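Local coordinates for myosin-I heavy chain (Dictyostelium discoideum, PDB 5EJY), which is an actin-based class VII motor with ATPase activity that acts in early phagocytosis and adhesion, represented here by a MyTH4-FERM unit of its tail, at residues 215-227 with 256-268. Residues are numbered along the deposited sequence; the frame is centred on the assembly and turned at random.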
loop_
_atom_site.group_PDB
_atom_site.type_symbol
_atom_site.label_atom_id
_atom_site.label_comp_id
_atom_site.label_asym_id
_atom_site.label_seq_id
_atom_site.Cartn_x
_atom_site.Cartn_y
_atom_site.Cartn_z
ATOM N N LEU A 215 8.189 1.063 9.774
ATOM C CA LEU A 215 6.884 1.230 10.404
ATOM C C LEU A 215 6.355 -0.111 10.901
ATOM O O LEU A 215 6.523 -1.143 10.245
ATOM C CB LEU A 215 5.863 1.832 9.435
ATOM C CG LEU A 215 6.024 3.251 8.885
ATOM C CD1 LEU A 215 4.916 3.537 7.850
ATOM C CD2 LEU A 215 6.015 4.298 10.012
ATOM N N HIS A 216 5.719 -0.092 12.062
ATOM C CA HIS A 216 5.004 -1.263 12.546
ATOM C C HIS A 216 3.526 -1.068 12.261
ATOM O O HIS A 216 2.910 -0.110 12.742
ATOM C CB HIS A 216 5.256 -1.487 14.043
ATOM C CG HIS A 216 6.653 -1.930 14.348
ATOM N ND1 HIS A 216 7.678 -1.042 14.597
ATOM C CD2 HIS A 216 7.204 -3.166 14.406
ATOM C CE1 HIS A 216 8.797 -1.713 14.808
ATOM N NE2 HIS A 216 8.536 -3.004 14.695
ATOM N N ILE A 217 2.961 -1.971 11.464
ATOM C CA ILE A 217 1.568 -1.844 11.053
ATOM C C ILE A 217 0.757 -3.105 11.347
ATOM O O ILE A 217 1.302 -4.136 11.774
ATOM C CB ILE A 217 1.449 -1.517 9.521
ATOM C CG1 ILE A 217 1.924 -2.689 8.659
ATOM C CG2 ILE A 217 2.267 -0.269 9.167
ATOM C CD1 ILE A 217 1.720 -2.443 7.136
ATOM N N ASP A 218 -0.551 -3.022 11.118
ATOM C CA ASP A 218 -1.385 -4.214 11.181
ATOM C C ASP A 218 -2.090 -4.478 9.862
ATOM O O ASP A 218 -1.923 -3.716 8.885
ATOM C CB ASP A 218 -2.335 -4.223 12.407
ATOM C CG ASP A 218 -3.480 -3.220 12.309
ATOM O OD1 ASP A 218 -3.795 -2.710 11.215
ATOM O OD2 ASP A 218 -4.099 -2.943 13.367
ATOM N N SER A 219 -2.847 -5.574 9.811
ATOM C CA SER A 219 -3.475 -5.987 8.550
ATOM C C SER A 219 -4.382 -4.923 7.940
ATOM O O SER A 219 -4.558 -4.880 6.717
ATOM C CB SER A 219 -4.297 -7.263 8.776
ATOM O OG SER A 219 -3.455 -8.286 9.283
ATOM N N ALA A 220 -4.970 -4.085 8.787
ATOM C CA ALA A 220 -5.949 -3.083 8.337
ATOM C C ALA A 220 -5.341 -1.708 8.067
ATOM O O ALA A 220 -6.055 -0.783 7.689
ATOM C CB ALA A 220 -7.066 -2.948 9.354
ATOM N N THR A 221 -4.031 -1.575 8.242
ATOM C CA THR A 221 -3.370 -0.273 8.113
ATOM C C THR A 221 -3.442 0.269 6.686
ATOM O O THR A 221 -3.068 -0.414 5.733
ATOM C CB THR A 221 -1.903 -0.334 8.578
ATOM O OG1 THR A 221 -1.876 -0.583 9.990
ATOM C CG2 THR A 221 -1.186 1.005 8.292
ATOM N N THR A 222 -3.945 1.490 6.541
ATOM C CA THR A 222 -4.118 2.070 5.215
ATOM C C THR A 222 -2.933 2.914 4.783
ATOM O O THR A 222 -2.062 3.241 5.580
ATOM C CB THR A 222 -5.364 2.960 5.160
ATOM O OG1 THR A 222 -5.220 4.006 6.124
ATOM C CG2 THR A 222 -6.615 2.134 5.471
ATOM N N CYS A 223 -2.915 3.268 3.501
ATOM C CA CYS A 223 -1.892 4.168 2.999
ATOM C C CYS A 223 -1.949 5.514 3.733
ATOM O O CYS A 223 -0.927 6.094 4.089
ATOM C CB CYS A 223 -2.067 4.356 1.493
ATOM S SG CYS A 223 -0.748 5.338 0.775
ATOM N N GLN A 224 -3.155 6.014 3.963
ATOM C CA GLN A 224 -3.307 7.284 4.660
ATOM C C GLN A 224 -2.792 7.251 6.106
ATOM O O GLN A 224 -2.098 8.172 6.542
ATOM C CB GLN A 224 -4.759 7.763 4.589
ATOM C CG GLN A 224 -5.006 9.110 5.236
ATOM C CD GLN A 224 -6.407 9.646 4.940
ATOM O OE1 GLN A 224 -7.119 9.111 4.100
ATOM N NE2 GLN A 224 -6.794 10.710 5.629
ATOM N N GLU A 225 -3.108 6.191 6.852
ATOM C CA GLU A 225 -2.592 6.063 8.219
ATOM C C GLU A 225 -1.079 6.043 8.229
ATOM O O GLU A 225 -0.435 6.713 9.039
ATOM C CB GLU A 225 -3.105 4.781 8.891
ATOM C CG GLU A 225 -4.530 4.867 9.353
ATOM C CD GLU A 225 -5.054 3.550 9.891
ATOM O OE1 GLU A 225 -4.474 2.480 9.586
ATOM O OE2 GLU A 225 -6.063 3.594 10.623
ATOM N N SER A 226 -0.508 5.251 7.336
ATOM C CA SER A 226 0.944 5.107 7.297
ATOM C C SER A 226 1.658 6.359 6.798
ATOM O O SER A 226 2.770 6.666 7.245
ATOM C CB SER A 226 1.340 3.909 6.446
ATOM O OG SER A 226 1.299 2.738 7.232
ATOM N N SER A 227 1.022 7.072 5.873
ATOM C CA SER A 227 1.556 8.343 5.395
ATOM C C SER A 227 1.553 9.385 6.521
ATOM O O SER A 227 2.504 10.148 6.657
ATOM C CB SER A 227 0.761 8.851 4.191
ATOM O OG SER A 227 0.876 7.942 3.112
ATOM N N ARG A 256 3.726 2.970 -8.815
ATOM C CA ARG A 256 2.279 3.010 -8.918
ATOM C C ARG A 256 1.674 3.602 -7.649
ATOM O O ARG A 256 2.129 3.323 -6.533
ATOM C CB ARG A 256 1.688 1.610 -9.157
ATOM C CG ARG A 256 1.954 1.000 -10.541
ATOM C CD ARG A 256 1.144 1.706 -11.652
ATOM N NE ARG A 256 1.423 1.131 -12.966
ATOM C CZ ARG A 256 2.389 1.553 -13.782
ATOM N NH1 ARG A 256 3.173 2.568 -13.428
ATOM N NH2 ARG A 256 2.572 0.961 -14.959
ATOM N N ASP A 257 0.637 4.404 -7.843
ATOM C CA ASP A 257 -0.060 5.081 -6.767
ATOM C C ASP A 257 -0.728 4.055 -5.854
ATOM O O ASP A 257 -1.182 3.005 -6.312
ATOM C CB ASP A 257 -1.121 6.012 -7.375
ATOM C CG ASP A 257 -1.904 6.782 -6.329
ATOM O OD1 ASP A 257 -1.337 7.719 -5.746
ATOM O OD2 ASP A 257 -3.086 6.459 -6.093
ATOM N N ILE A 258 -0.778 4.363 -4.564
ATOM C CA ILE A 258 -1.564 3.570 -3.624
ATOM C C ILE A 258 -2.672 4.479 -3.089
ATOM O O ILE A 258 -2.390 5.551 -2.562
ATOM C CB ILE A 258 -0.688 3.047 -2.459
ATOM C CG1 ILE A 258 0.420 2.111 -2.969
ATOM C CG2 ILE A 258 -1.554 2.316 -1.419
ATOM C CD1 ILE A 258 1.457 1.721 -1.863
ATOM N N ALA A 259 -3.930 4.077 -3.236
ATOM C CA ALA A 259 -5.039 4.908 -2.756
ATOM C C ALA A 259 -5.031 5.054 -1.229
ATOM O O ALA A 259 -4.548 4.174 -0.526
ATOM C CB ALA A 259 -6.371 4.349 -3.225
ATOM N N PRO A 260 -5.590 6.162 -0.719
ATOM C CA PRO A 260 -5.531 6.436 0.722
ATOM C C PRO A 260 -6.138 5.327 1.557
ATOM O O PRO A 260 -5.613 5.048 2.629
ATOM C CB PRO A 260 -6.357 7.717 0.868
ATOM C CG PRO A 260 -6.191 8.411 -0.450
ATOM C CD PRO A 260 -6.196 7.282 -1.467
ATOM N N THR A 261 -7.212 4.697 1.079
ATOM C CA THR A 261 -7.879 3.659 1.867
ATOM C C THR A 261 -7.352 2.255 1.563
ATOM O O THR A 261 -7.775 1.285 2.185
ATOM C CB THR A 261 -9.407 3.666 1.628
ATOM O OG1 THR A 261 -9.658 3.414 0.251
ATOM C CG2 THR A 261 -10.001 5.015 1.991
ATOM N N ASP A 262 -6.445 2.135 0.598
ATOM C CA ASP A 262 -5.861 0.830 0.292
ATOM C C ASP A 262 -4.944 0.368 1.438
ATOM O O ASP A 262 -4.346 1.190 2.140
ATOM C CB ASP A 262 -5.066 0.880 -1.003
ATOM C CG ASP A 262 -5.941 0.727 -2.242
ATOM O OD1 ASP A 262 -7.179 0.729 -2.137
ATOM O OD2 ASP A 262 -5.369 0.606 -3.329
ATOM N N LYS A 263 -4.839 -0.942 1.621
ATOM C CA LYS A 263 -4.094 -1.508 2.754
ATOM C C LYS A 263 -2.672 -1.848 2.335
ATOM O O LYS A 263 -2.467 -2.521 1.329
ATOM C CB LYS A 263 -4.779 -2.779 3.260
ATOM C CG LYS A 263 -5.997 -2.532 4.166
ATOM C CD LYS A 263 -7.155 -1.962 3.382
ATOM C CE LYS A 263 -8.288 -1.507 4.315
ATOM N NZ LYS A 263 -9.386 -0.886 3.473
ATOM N N LEU A 264 -1.689 -1.395 3.103
ATOM C CA LEU A 264 -0.306 -1.707 2.742
ATOM C C LEU A 264 -0.039 -3.202 2.741
ATOM O O LEU A 264 0.757 -3.676 1.940
ATOM C CB LEU A 264 0.711 -0.984 3.635
ATOM C CG LEU A 264 0.702 0.548 3.648
ATOM C CD1 LEU A 264 1.946 1.078 4.385
ATOM C CD2 LEU A 264 0.636 1.120 2.251
ATOM N N CYS A 265 -0.685 -3.956 3.635
ATOM C CA CYS A 265 -0.506 -5.409 3.607
ATOM C C CYS A 265 -0.981 -6.055 2.293
ATOM O O CYS A 265 -0.432 -7.080 1.873
ATOM C CB CYS A 265 -1.166 -6.079 4.815
ATOM S SG CYS A 265 -0.243 -5.825 6.353
ATOM N N ASP A 266 -1.984 -5.467 1.648
ATOM C CA ASP A 266 -2.401 -5.966 0.332
ATOM C C ASP A 266 -1.267 -5.803 -0.695
ATOM O O ASP A 266 -1.115 -6.615 -1.613
ATOM C CB ASP A 266 -3.666 -5.243 -0.168
ATOM C CG ASP A 266 -4.948 -5.772 0.480
ATOM O OD1 ASP A 266 -4.918 -6.875 1.064
ATOM O OD2 ASP A 266 -5.991 -5.083 0.388
ATOM N N VAL A 267 -0.464 -4.758 -0.545
ATOM C CA VAL A 267 0.672 -4.576 -1.455
ATOM C C VAL A 267 1.688 -5.698 -1.235
ATOM O O VAL A 267 2.185 -6.284 -2.194
ATOM C CB VAL A 267 1.333 -3.181 -1.286
ATOM C CG1 VAL A 267 2.551 -3.038 -2.206
ATOM C CG2 VAL A 267 0.319 -2.084 -1.591
ATOM N N LEU A 268 1.967 -6.025 0.030
ATOM C CA LEU A 268 2.848 -7.159 0.339
ATOM C C LEU A 268 2.374 -8.475 -0.310
ATOM O O LEU A 268 3.187 -9.270 -0.793
ATOM C CB LEU A 268 2.983 -7.349 1.849
ATOM C CG LEU A 268 3.634 -6.222 2.663
ATOM C CD1 LEU A 268 3.644 -6.586 4.161
ATOM C CD2 LEU A 268 5.051 -5.928 2.166
HETATM O O HOH W 1 -2.341 -3.014 5.737
#
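Leu264 fills the angle between strand 212-217 and helix 223-233. Its CB lies 3.9 Å from Ile217 CD1, the two side chains crossing at about a right angle. With CG turned anti to the carbonyl carbon (chi1 -60°), the fork opens onto the helix: CD1 sits 3.4 Å from Ser226 OG and also touches Ser226 CB, while CD2 lies 4.0 Å from Cys223 CA. Phe287 of strand 285-291, in the middle of the same sheet, also packs on this leucine. Farther along, Cys223 CB is 3.6 Å from Ile258 CG2, and the sulfur atom of Cys223 rests against the same methyl.

Three backbone hydrogen bonds hold the two segments together beside these side chains. Leu264 N donates to Thr221 O and Cys223 N to Asp262 O, which makes a single bridge between Thr222 and Lys263. Gln224 N then donates to Pro260 O at 3.0 Å. The first turn of helix 223-233 is therefore tied to the beta turn 259-262, and Thr222 and Glu225 close its N-terminus as a capping box. A water joins Thr221 O to Cys265 N, 2.8 Å from the latter. Lys263 NZ donates to Thr261 O and is also hydrogen-bonded to Asn180 O, at the end of helix 161-180. The mixed sheet, with helix 223-233 following its first hairpin, is characteristic of the ubiquitin-like F1 lobe of a FERM domain, here abutting the MyTH4 domain.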